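Coronin (Toxoplasma gondii, PDB 4OZU) probably binds actin filaments as part of full-length coronin; this chain is its N-terminal WD40 beta-propeller domain. Local coordinates at residues F359-S373 / G382-P394. Sequence-based numbering, arbitrary orientation. Where two conformers were deposited one is given.
Sequences FQADLYPPAPDVEPS and GENKAIRRRSVKP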
# COMPACT_ATOMS: atom_id res chain seq x y z
N PHE A 359 -16.18 19.66 12.81
CA PHE A 359 -15.30 18.52 13.01
C PHE A 359 -16.03 17.35 13.66
O PHE A 359 -16.55 17.47 14.77
CB PHE A 359 -14.10 18.93 13.87
CG PHE A 359 -13.13 17.83 14.12
CD1 PHE A 359 -12.65 17.05 13.08
CD2 PHE A 359 -12.66 17.57 15.41
CE1 PHE A 359 -11.76 16.03 13.31
CE2 PHE A 359 -11.75 16.56 15.64
CZ PHE A 359 -11.30 15.79 14.59
N GLN A 360 -16.07 16.24 12.95
CA GLN A 360 -16.66 15.01 13.46
C GLN A 360 -15.58 14.22 14.20
O GLN A 360 -14.92 13.36 13.62
CB GLN A 360 -17.25 14.17 12.32
CG GLN A 360 -18.26 14.92 11.47
CD GLN A 360 -19.50 15.31 12.25
OE1 GLN A 360 -20.04 14.52 13.01
NE2 GLN A 360 -19.95 16.55 12.07
N ALA A 361 -15.40 14.55 15.48
CA ALA A 361 -14.31 14.00 16.26
C ALA A 361 -14.34 12.48 16.32
O ALA A 361 -13.30 11.83 16.36
CB ALA A 361 -14.34 14.57 17.68
N ASP A 362 -15.54 11.90 16.33
CA ASP A 362 -15.68 10.47 16.54
C ASP A 362 -15.14 9.65 15.38
O ASP A 362 -15.00 8.43 15.49
CB ASP A 362 -17.15 10.11 16.78
CG ASP A 362 -18.02 10.36 15.57
OD1 ASP A 362 -17.93 11.47 14.99
OD2 ASP A 362 -18.78 9.45 15.19
N LEU A 363 -14.84 10.30 14.26
CA LEU A 363 -14.38 9.58 13.07
C LEU A 363 -12.86 9.45 13.00
O LEU A 363 -12.34 8.76 12.12
CB LEU A 363 -14.88 10.28 11.80
CG LEU A 363 -16.39 10.26 11.57
CD1 LEU A 363 -16.70 11.06 10.33
CD2 LEU A 363 -16.92 8.83 11.43
N TYR A 364 -12.15 10.08 13.93
CA TYR A 364 -10.70 10.17 13.86
C TYR A 364 -10.00 9.71 15.13
O TYR A 364 -9.61 10.53 15.97
CB TYR A 364 -10.29 11.60 13.51
CG TYR A 364 -10.85 12.02 12.18
CD1 TYR A 364 -10.29 11.57 11.00
CD2 TYR A 364 -11.98 12.82 12.11
CE1 TYR A 364 -10.82 11.93 9.77
CE2 TYR A 364 -12.51 13.18 10.89
CZ TYR A 364 -11.93 12.74 9.73
OH TYR A 364 -12.47 13.11 8.52
N PRO A 365 -9.82 8.39 15.28
CA PRO A 365 -8.97 7.88 16.35
C PRO A 365 -7.52 8.27 16.11
O PRO A 365 -7.19 8.72 15.01
CB PRO A 365 -9.15 6.36 16.27
CG PRO A 365 -10.37 6.14 15.43
CD PRO A 365 -10.44 7.31 14.50
N PRO A 366 -6.65 8.08 17.11
CA PRO A 366 -5.22 8.37 16.94
C PRO A 366 -4.64 7.65 15.72
O PRO A 366 -4.73 6.43 15.61
CB PRO A 366 -4.61 7.86 18.25
CG PRO A 366 -5.73 7.91 19.24
CD PRO A 366 -6.96 7.56 18.45
N ALA A 367 -4.08 8.43 14.81
CA ALA A 367 -3.62 7.91 13.52
C ALA A 367 -2.15 7.56 13.59
O ALA A 367 -1.41 8.13 14.39
CB ALA A 367 -3.87 8.94 12.44
N PRO A 368 -1.70 6.62 12.74
CA PRO A 368 -0.26 6.33 12.70
C PRO A 368 0.54 7.61 12.48
O PRO A 368 0.25 8.34 11.53
CB PRO A 368 -0.12 5.37 11.51
CG PRO A 368 -1.46 4.72 11.39
CD PRO A 368 -2.46 5.77 11.80
N ASP A 369 1.51 7.86 13.35
CA ASP A 369 2.34 9.05 13.25
C ASP A 369 3.57 8.84 12.37
O ASP A 369 3.91 7.71 12.03
CB ASP A 369 2.79 9.50 14.64
CG ASP A 369 3.08 11.00 14.71
OD1 ASP A 369 2.98 11.70 13.67
OD2 ASP A 369 3.41 11.48 15.81
N VAL A 370 4.23 9.93 12.03
CA VAL A 370 5.42 9.87 11.20
C VAL A 370 6.68 9.77 12.07
O VAL A 370 7.72 10.34 11.75
CB VAL A 370 5.51 11.11 10.27
CG1 VAL A 370 4.37 11.08 9.26
CG2 VAL A 370 5.49 12.41 11.07
N GLU A 371 6.56 9.02 13.17
CA GLU A 371 7.67 8.73 14.07
C GLU A 371 7.81 7.23 14.24
O GLU A 371 6.83 6.57 14.60
CB GLU A 371 7.47 9.36 15.45
CG GLU A 371 7.51 10.85 15.52
CD GLU A 371 7.24 11.33 16.93
OE1 GLU A 371 7.45 10.55 17.88
OE2 GLU A 371 6.79 12.48 17.09
N PRO A 372 9.00 6.67 14.01
CA PRO A 372 9.14 5.23 14.28
C PRO A 372 9.03 4.89 15.76
O PRO A 372 9.56 5.63 16.58
CB PRO A 372 10.55 4.90 13.77
CG PRO A 372 11.05 6.12 13.06
CD PRO A 372 10.26 7.28 13.54
N SER A 373 8.39 3.78 16.10
CA SER A 373 8.29 3.39 17.51
C SER A 373 9.58 2.74 17.99
O SER A 373 9.88 2.75 19.18
CB SER A 373 7.11 2.44 17.75
OG SER A 373 7.36 1.16 17.21
N GLY A 382 14.73 -7.60 19.72
CA GLY A 382 13.51 -8.36 19.93
C GLY A 382 12.34 -7.55 20.44
O GLY A 382 11.32 -8.12 20.85
N GLU A 383 12.47 -6.23 20.43
CA GLU A 383 11.40 -5.37 20.90
C GLU A 383 10.24 -5.36 19.93
O GLU A 383 10.43 -5.50 18.71
CB GLU A 383 11.90 -3.94 21.12
CG GLU A 383 12.91 -3.81 22.25
CD GLU A 383 13.42 -2.39 22.42
OE1 GLU A 383 12.59 -1.45 22.36
OE2 GLU A 383 14.64 -2.21 22.60
N ASN A 384 9.03 -5.19 20.47
CA ASN A 384 7.83 -4.98 19.67
C ASN A 384 7.00 -3.86 20.26
O ASN A 384 5.92 -4.10 20.82
CB ASN A 384 7.00 -6.26 19.58
CG ASN A 384 7.72 -7.38 18.87
OD1 ASN A 384 7.96 -7.31 17.67
ND2 ASN A 384 8.07 -8.41 19.61
N LYS A 385 7.50 -2.64 20.15
CA LYS A 385 6.76 -1.46 20.59
C LYS A 385 5.71 -1.10 19.55
O LYS A 385 6.02 -0.98 18.36
CB LYS A 385 7.71 -0.28 20.82
CG LYS A 385 8.89 -0.57 21.75
CD LYS A 385 8.45 -0.72 23.20
CE LYS A 385 9.66 -0.84 24.13
NZ LYS A 385 10.47 -2.06 23.86
N ALA A 386 4.47 -0.93 19.99
CA ALA A 386 3.37 -0.58 19.10
C ALA A 386 3.66 0.73 18.37
O ALA A 386 4.36 1.59 18.92
CB ALA A 386 2.06 -0.48 19.88
N ILE A 387 3.14 0.88 17.16
CA ILE A 387 3.41 2.08 16.38
C ILE A 387 2.97 3.33 17.14
O ILE A 387 2.04 3.30 17.96
CB ILE A 387 2.71 2.08 15.00
CG1 ILE A 387 1.20 1.90 15.13
CG2 ILE A 387 3.31 1.00 14.11
CD1 ILE A 387 0.44 2.45 13.92
N ARG A 388 3.68 4.42 16.90
CA ARG A 388 3.34 5.67 17.52
C ARG A 388 2.17 6.29 16.78
O ARG A 388 2.04 6.16 15.56
CB ARG A 388 4.55 6.59 17.54
CG ARG A 388 5.61 6.14 18.54
CD ARG A 388 6.76 7.11 18.62
NE ARG A 388 7.79 6.64 19.54
CZ ARG A 388 8.95 7.26 19.73
NH1 ARG A 388 9.23 8.38 19.07
NH2 ARG A 388 9.84 6.77 20.58
N ARG A 389 1.32 6.97 17.55
CA ARG A 389 0.08 7.54 17.04
C ARG A 389 -0.07 9.00 17.42
O ARG A 389 0.47 9.46 18.43
CB ARG A 389 -1.12 6.76 17.56
CG ARG A 389 -1.13 5.32 17.13
CD ARG A 389 -2.33 4.57 17.67
NE ARG A 389 -2.30 3.20 17.17
CZ ARG A 389 -2.76 2.83 15.98
NH1 ARG A 389 -3.34 3.71 15.16
NH2 ARG A 389 -2.65 1.56 15.61
N ARG A 390 -0.82 9.73 16.60
CA ARG A 390 -1.09 11.13 16.85
C ARG A 390 -2.57 11.40 16.64
O ARG A 390 -3.13 11.03 15.61
CB ARG A 390 -0.27 12.03 15.92
CG ARG A 390 -0.51 13.52 16.12
CD ARG A 390 0.26 14.36 15.12
NE ARG A 390 1.68 14.44 15.43
CZ ARG A 390 2.22 15.32 16.27
NH1 ARG A 390 1.46 16.19 16.92
NH2 ARG A 390 3.53 15.31 16.48
N SER A 391 -3.20 12.01 17.64
CA SER A 391 -4.57 12.49 17.48
C SER A 391 -4.53 13.83 16.76
O SER A 391 -4.12 14.84 17.32
CB SER A 391 -5.27 12.62 18.84
OG SER A 391 -5.83 11.39 19.24
N VAL A 392 -4.95 13.81 15.50
CA VAL A 392 -4.92 14.98 14.65
C VAL A 392 -6.23 15.73 14.78
O VAL A 392 -7.29 15.12 14.86
CB VAL A 392 -4.71 14.60 13.17
CG1 VAL A 392 -4.57 15.84 12.30
CG2 VAL A 392 -3.50 13.72 13.03
N LYS A 393 -6.15 17.05 14.81
CA LYS A 393 -7.34 17.88 14.80
C LYS A 393 -7.11 19.09 13.91
O LYS A 393 -5.98 19.55 13.76
CB LYS A 393 -7.72 18.28 16.23
CG LYS A 393 -8.17 17.09 17.07
CD LYS A 393 -8.49 17.46 18.51
CE LYS A 393 -8.81 16.21 19.32
NZ LYS A 393 -9.96 15.44 18.75
N PRO A 394 -8.19 19.60 13.29
CA PRO A 394 -8.05 20.75 12.39
C PRO A 394 -7.89 22.07 13.15
O PRO A 394 -7.45 23.07 12.59
CB PRO A 394 -9.36 20.73 11.60
CG PRO A 394 -10.34 20.09 12.52
CD PRO A 394 -9.57 19.10 13.34
OXT PRO A 394 -8.19 22.15 14.34
O HOH W 1 -10.92 13.30 17.17
O HOH W 2 -8.31 13.31 16.40
O HOH W 3 -6.49 11.57 14.71
O HOH W 4 3.53 5.18 13.21
O HOH W 5 5.25 13.45 15.08
O HOH W 6 5.63 4.17 14.68
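Glu371 and Arg388 form a salt bridge, with NH1 of the arginine 3.0 Å from OE1 of the glutamate. The N-H reaches OE1 on its anti side, and the two charged planes stand nearly perpendicular, 82° apart. Arg388 is stretched out from CG to NE, which carries its guanidinium alongside the loop at Glu371 and Pro372 until the carbonyl O of Pro372 lies over one face. Asp369 makes a longer bridge: its OD2 is 3.4 Å from NE of Arg390. A water ties the two ion pairs together by donating to Asp369 OD2 and Glu371 OE2 while accepting from Arg390 NH2.

Beside these ion pairs the backbones pair. Ala367 and Arg390 exchange two hydrogen bonds, and next along, Asp369 N gives an almost straight one (174°) to Arg388 O at 2.8 Å. Arg389 NH1 donates to Pro366 O at 3.1 Å; its NH2 makes a salt bridge with Glu277, outside the two segments, tying the pair to the propeller body. Farther on, the Ser373 hydroxyl donates to Lys385 O at 2.8 Å, from above the carbonyl plane.

Ile387 CD1 sits against the ring of Pro368, 3.8 Å from its CB. Where the chain ends, Pro394 CD lies over the centre of one face of Phe359, whose CG is anti to the backbone N (chi1 -180°), in a CH-pi contact of 3.6 Å to the centroid, though Pro394 is poorly ordered. Lys393 NZ lies at the ring edge. The whole is a two-stranded antiparallel pair, 367-368 with 389-390, by which the segment following the propeller blades, at the end of this construct, runs back across the surface of the WD40 beta-propeller.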